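Local coordinates for hypothetical protein HI1333 (Haemophilus influenzae, PDB 1JO0) that probably binds RNA and belongs to the CRS1/YhbY (CRM) family, although its exact cellular role is not established, at residues Pro20-Gly25 against Glu38-His43; Asn64-Glu69 against His80-Tyr85. All coordinates share one frame; numbering follows the deposited sequence. Where two conformers were deposited one is given.

Both contacts set a helix against the mixed four-stranded sheet of a CRM domain. From the N terminus, the chain passes through helix 5-15 and then strand 22-24, an outer strand of the sheet. Contact 1 closes a loop of 12 residues when helix 31-44 comes back over that strand. The chain goes on through strand 46-51 and helix 56-70. It then forms strand 73-78, at the other border of the sheet, before strand 81-85. Contact 2 closes a second loop, of 10 residues, and ties helix 56-70 to strand 81-85. The loops neither nest nor cross. The contact centres lie about 10 Å apart, and P20 CG touches I81 CD1 at 3.8 Å.

Contact 1 of 2, residues Pro20-Gly25 against Glu38-His43; sequences PVVMLG and ENALNH
A40 meets V21 and V22 where helix 31-44 packs on strand 22-24, at the edge of the sheet. The setting is a beta-alpha-beta crossover: strand 22-24, helix 31-44 and strand 46-51. The two strands run parallel and are neighbours in the sheet, and the helix connects them. The contact is small and purely apolar.

A40 has the most surface buried. Its single methyl, CB, points at the strand segment and takes both valines. The short side chain of A40 is consistent with the close approach: A40 CA is 7.0 Å from V21 CA.

V21 makes the nearer touch, with CG2 at 3.8 Å from A40 CB. With chi1 at -67°, this branch lies between the backbone N and the carbonyl carbon, which turns it to the helix. V21 is exposed, so this side of the contact lies at the surface. It also packs on I47 of strand 46-51.

V22 is buried and lies further inside. Its CG2 reaches A40 CB from more nearly straight ahead: the angle from A40 CA through A40 CB to V22 CG2 is 153°. V22 also touches V33, E36 and I37 of the same helix, so A40 continues a longer line of packing.

Successive residues of a regular extended strand point to opposite sides. Here both valines point to the helix. The V21 backbone is not extended, with psi at -8°, and this fits the shared direction. Backbone hydrogen bonds still join V21 to K48, and V22 and L24 to K50.

V22 CG2 is 4.2 Å from A40 CB, and beside that methyl V21 CG2 sits 4.4 Å from V22 CG2.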
loop_
_atom_site.group_PDB
_atom_site.type_symbol
_atom_site.label_atom_id
_atom_site.label_comp_id
_atom_site.label_asym_id
_atom_site.label_seq_id
_atom_site.Cartn_x
_atom_site.Cartn_y
_atom_site.Cartn_z
ATOM N N PRO A 20 -8.067 1.729 6.044
ATOM C CA PRO A 20 -6.950 0.780 6.129
ATOM C C PRO A 20 -7.429 -0.672 6.277
ATOM O O PRO A 20 -8.344 -0.943 7.034
ATOM C CB PRO A 20 -6.233 1.237 7.398
ATOM C CG PRO A 20 -6.593 2.644 7.610
ATOM C CD PRO A 20 -7.986 2.798 7.071
ATOM N N VAL A 21 -6.824 -1.605 5.567
ATOM C CA VAL A 21 -7.057 -3.036 5.692
ATOM C C VAL A 21 -5.918 -3.778 6.404
ATOM O O VAL A 21 -6.090 -4.970 6.658
ATOM C CB VAL A 21 -7.370 -3.644 4.301
ATOM C CG1 VAL A 21 -8.712 -3.106 3.796
ATOM C CG2 VAL A 21 -6.299 -3.375 3.251
ATOM N N VAL A 22 -4.801 -3.125 6.695
ATOM C CA VAL A 22 -3.716 -3.698 7.476
ATOM C C VAL A 22 -3.237 -2.616 8.434
ATOM O O VAL A 22 -3.121 -1.454 8.037
ATOM C CB VAL A 22 -2.543 -4.182 6.599
ATOM C CG1 VAL A 22 -1.407 -4.772 7.433
ATOM C CG2 VAL A 22 -3.046 -5.189 5.564
ATOM N N MET A 23 -2.935 -3.049 9.637
ATOM C CA MET A 23 -2.377 -2.112 10.605
ATOM C C MET A 23 -1.110 -2.761 11.144
ATOM O O MET A 23 -1.127 -3.928 11.511
ATOM C CB MET A 23 -3.398 -1.735 11.676
ATOM C CG MET A 23 -4.656 -1.046 11.135
ATOM S SD MET A 23 -5.636 -0.089 12.297
ATOM C CE MET A 23 -4.704 -0.270 13.812
ATOM N N LEU A 24 -0.061 -1.943 11.160
ATOM C CA LEU A 24 1.140 -2.279 11.883
ATOM C C LEU A 24 1.160 -1.670 13.282
ATOM O O LEU A 24 0.681 -0.562 13.496
ATOM C CB LEU A 24 2.432 -1.720 11.293
ATOM C CG LEU A 24 2.951 -2.608 10.147
ATOM C CD1 LEU A 24 1.943 -2.557 9.017
ATOM C CD2 LEU A 24 4.336 -2.153 9.725
ATOM N N GLY A 25 1.782 -2.393 14.191
ATOM C CA GLY A 25 2.041 -1.960 15.540
ATOM C C GLY A 25 3.531 -1.973 15.858
ATOM O O GLY A 25 4.382 -1.936 14.960
ATOM N N GLU A 38 0.226 -8.976 1.578
ATOM C CA GLU A 38 0.083 -9.759 0.345
ATOM C C GLU A 38 -1.360 -10.156 0.063
ATOM O O GLU A 38 -1.833 -10.045 -1.042
ATOM C CB GLU A 38 0.872 -11.056 0.459
ATOM C CG GLU A 38 2.284 -10.906 0.052
ATOM C CD GLU A 38 2.491 -10.690 -1.452
ATOM O OE1 GLU A 38 3.490 -10.040 -1.767
ATOM O OE2 GLU A 38 1.717 -11.153 -2.309
ATOM N N ASN A 39 -2.046 -10.626 1.098
ATOM C CA ASN A 39 -3.423 -11.045 0.992
ATOM C C ASN A 39 -4.263 -9.880 0.505
ATOM O O ASN A 39 -5.129 -9.976 -0.351
ATOM C CB ASN A 39 -3.901 -11.582 2.329
ATOM C CG ASN A 39 -5.342 -12.050 2.258
ATOM O OD1 ASN A 39 -5.710 -12.936 1.482
ATOM N ND2 ASN A 39 -6.172 -11.458 3.094
ATOM N N ALA A 40 -4.065 -8.724 1.122
ATOM C CA ALA A 40 -4.825 -7.526 0.811
ATOM C C ALA A 40 -4.577 -7.043 -0.611
ATOM O O ALA A 40 -5.486 -6.694 -1.355
ATOM C CB ALA A 40 -4.486 -6.455 1.844
ATOM N N LEU A 41 -3.326 -7.032 -1.060
ATOM C CA LEU A 41 -3.000 -6.725 -2.430
ATOM C C LEU A 41 -3.693 -7.671 -3.389
ATOM O O LEU A 41 -4.245 -7.260 -4.411
ATOM C CB LEU A 41 -1.508 -6.741 -2.700
ATOM C CG LEU A 41 -0.688 -5.610 -2.081
ATOM C CD1 LEU A 41 0.809 -5.930 -2.207
ATOM C CD2 LEU A 41 -0.980 -4.256 -2.690
ATOM N N ASN A 42 -3.664 -8.954 -3.091
ATOM C CA ASN A 42 -4.272 -9.959 -3.938
ATOM C C ASN A 42 -5.763 -9.734 -4.127
ATOM O O ASN A 42 -6.234 -9.799 -5.267
ATOM C CB ASN A 42 -4.053 -11.356 -3.377
ATOM C CG ASN A 42 -2.655 -11.843 -3.721
ATOM O OD1 ASN A 42 -2.002 -11.309 -4.619
ATOM N ND2 ASN A 42 -2.331 -12.845 -2.933
ATOM N N HIS A 43 -6.471 -9.495 -3.004
ATOM C CA HIS A 43 -7.917 -9.333 -3.130
ATOM C C HIS A 43 -8.312 -7.950 -3.615
ATOM O O HIS A 43 -9.281 -7.820 -4.364
ATOM C CB HIS A 43 -8.617 -9.610 -1.800
ATOM C CG HIS A 43 -8.542 -11.078 -1.464
ATOM N ND1 HIS A 43 -9.208 -12.009 -2.191
ATOM C CD2 HIS A 43 -7.808 -11.736 -0.544
ATOM C CE1 HIS A 43 -8.949 -13.206 -1.711
ATOM N NE2 HIS A 43 -8.094 -13.074 -0.698
#

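Contact 2 of 2, residues Asn64-Glu69 against His80-Tyr85; sequences NAIVRE and HILVLY
I66 lies across L82 and L84, and the touches are all between methyl groups. The closer one joins I66 CG2 to L84 CD1 at 3.6 Å, with the two side chains nearly at right angles. At chi1 -64°, I66 has CG2 anti to the backbone N and CG1 beside it. The two branches thus diverge. CG2 goes to L84, while the CG1 arm carries I66 CD1 to L82 CD1, 3.9 Å away. L82 was modelled in two conformers, so this second touch is less certain.

L82 and L84 are alternate residues of strand 81-85 and point to the same side. This is the helix-on-sheet packing of the alpha/beta CRM fold. Helix 56-70 packs on one face of the sheet, beside helix 31-44. V83, between the leucines, points to the other face, where it touches A15 of helix 5-15.

Hydrogen bonds hold the helix and the sheet each on its own. In the helix, R68 N bonds to N64 O at 3.0 Å, and T70 OG1 is paired with I66 O. In the sheet, L82 bonds through its backbone to V49, and L84 to I47, both of antiparallel strand 46-51.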
loop_
_atom_site.group_PDB
_atom_site.type_symbol
_atom_site.label_atom_id
_atom_site.label_comp_id
_atom_site.label_asym_id
_atom_site.label_seq_id
_atom_site.Cartn_x
_atom_site.Cartn_y
_atom_site.Cartn_z
ATOM N N ASN A 64 10.141 0.835 2.410
ATOM C CA ASN A 64 11.107 0.216 1.511
ATOM C C ASN A 64 10.990 -1.295 1.523
ATOM O O ASN A 64 11.107 -1.938 0.471
ATOM C CB ASN A 64 12.521 0.655 1.895
ATOM C CG ASN A 64 12.801 2.108 1.577
ATOM O OD1 ASN A 64 11.986 2.770 0.965
ATOM N ND2 ASN A 64 13.968 2.598 2.011
ATOM N N ALA A 65 10.785 -1.857 2.708
ATOM C CA ALA A 65 10.684 -3.306 2.816
ATOM C C ALA A 65 9.414 -3.824 2.131
ATOM O O ALA A 65 9.412 -4.855 1.467
ATOM C CB ALA A 65 10.681 -3.740 4.262
ATOM N N ILE A 66 8.301 -3.137 2.346
ATOM C CA ILE A 66 7.022 -3.536 1.741
ATOM C C ILE A 66 7.195 -3.522 0.224
ATOM O O ILE A 66 6.819 -4.455 -0.471
ATOM C CB ILE A 66 5.835 -2.677 2.201
ATOM C CG1 ILE A 66 5.559 -2.818 3.700
ATOM C CG2 ILE A 66 4.603 -2.946 1.343
ATOM C CD1 ILE A 66 4.601 -1.851 4.289
ATOM N N VAL A 67 7.718 -2.434 -0.347
ATOM C CA VAL A 67 7.839 -2.356 -1.798
ATOM C C VAL A 67 8.775 -3.436 -2.282
ATOM O O VAL A 67 8.538 -4.078 -3.309
ATOM C CB VAL A 67 8.317 -0.943 -2.183
ATOM C CG1 VAL A 67 8.764 -0.892 -3.614
ATOM C CG2 VAL A 67 7.181 0.066 -1.904
ATOM N N ARG A 68 9.889 -3.697 -1.611
ATOM C CA ARG A 68 10.823 -4.717 -2.053
ATOM C C ARG A 68 10.166 -6.080 -2.097
ATOM O O ARG A 68 10.310 -6.820 -3.043
ATOM C CB ARG A 68 12.013 -4.796 -1.091
ATOM C CG ARG A 68 13.075 -5.785 -1.550
ATOM C CD ARG A 68 14.314 -5.758 -0.671
ATOM N NE ARG A 68 15.227 -6.854 -0.998
ATOM C CZ ARG A 68 15.513 -7.928 -0.298
ATOM N NH1 ARG A 68 14.986 -8.185 0.889
ATOM N NH2 ARG A 68 16.381 -8.800 -0.793
ATOM N N GLU A 69 9.457 -6.439 -1.037
ATOM C CA GLU A 69 8.880 -7.782 -0.927
ATOM C C GLU A 69 7.677 -8.000 -1.832
ATOM O O GLU A 69 7.528 -9.118 -2.373
ATOM C CB GLU A 69 8.424 -7.979 0.525
ATOM C CG GLU A 69 9.566 -7.936 1.537
ATOM C CD GLU A 69 10.221 -9.305 1.570
ATOM O OE1 GLU A 69 10.136 -10.082 0.609
ATOM O OE2 GLU A 69 10.871 -9.517 2.593
ATOM N N HIS A 80 0.320 8.738 8.693
ATOM C CA HIS A 80 0.528 7.392 9.141
ATOM C C HIS A 80 -0.053 6.375 8.171
ATOM O O HIS A 80 -0.089 5.186 8.516
ATOM C CB HIS A 80 -0.067 7.222 10.555
ATOM C CG HIS A 80 -1.537 7.457 10.635
ATOM N ND1 HIS A 80 -2.161 8.558 10.082
ATOM C CD2 HIS A 80 -2.525 6.736 11.198
ATOM C CE1 HIS A 80 -3.467 8.507 10.310
ATOM N NE2 HIS A 80 -3.716 7.399 10.990
ATOM N N ILE A 81 -0.441 6.784 6.977
ATOM C CA ILE A 81 -1.093 5.897 6.029
ATOM C C ILE A 81 -0.200 5.756 4.801
ATOM O O ILE A 81 0.289 6.737 4.212
ATOM C CB ILE A 81 -2.457 6.438 5.561
ATOM C CG1 ILE A 81 -3.442 6.613 6.714
ATOM C CG2 ILE A 81 -3.065 5.622 4.436
ATOM C CD1 ILE A 81 -3.884 5.298 7.304
ATOM N N LEU A 82 -0.002 4.528 4.414
ATOM C CA LEU A 82 0.634 4.163 3.163
ATOM C C LEU A 82 -0.406 3.622 2.189
ATOM O O LEU A 82 -1.054 2.635 2.507
ATOM C CB LEU A 82 1.641 3.039 3.353
ATOM C CG LEU A 82 2.726 3.175 4.427
ATOM C CD1 LEU A 82 3.631 1.956 4.365
ATOM C CD2 LEU A 82 3.458 4.482 4.256
ATOM N N VAL A 83 -0.513 4.212 1.016
ATOM C CA VAL A 83 -1.421 3.724 -0.006
ATOM C C VAL A 83 -0.577 3.004 -1.063
ATOM O O VAL A 83 0.407 3.586 -1.570
ATOM C CB VAL A 83 -2.197 4.877 -0.647
ATOM C CG1 VAL A 83 -3.182 4.295 -1.665
ATOM C CG2 VAL A 83 -2.934 5.751 0.392
ATOM N N LEU A 84 -0.920 1.769 -1.356
ATOM C CA LEU A 84 -0.137 0.889 -2.215
ATOM C C LEU A 84 -1.024 0.274 -3.298
ATOM O O LEU A 84 -2.227 0.082 -3.043
ATOM C CB LEU A 84 0.509 -0.218 -1.422
ATOM C CG LEU A 84 1.446 0.163 -0.295
ATOM C CD1 LEU A 84 1.640 -0.991 0.667
ATOM C CD2 LEU A 84 2.762 0.583 -0.887
ATOM N N TYR A 85 -0.445 -0.077 -4.422
ATOM C CA TYR A 85 -1.198 -0.708 -5.499
ATOM C C TYR A 85 -0.391 -1.776 -6.198
ATOM O O TYR A 85 0.769 -1.533 -6.544
ATOM C CB TYR A 85 -1.676 0.322 -6.521
ATOM C CG TYR A 85 -2.317 -0.261 -7.754
ATOM C CD1 TYR A 85 -3.664 -0.638 -7.770
ATOM C CD2 TYR A 85 -1.612 -0.441 -8.941
ATOM C CE1 TYR A 85 -4.234 -1.172 -8.921
ATOM C CE2 TYR A 85 -2.182 -0.961 -10.074
ATOM C CZ TYR A 85 -3.494 -1.327 -10.070
ATOM O OH TYR A 85 -4.072 -1.838 -11.199
#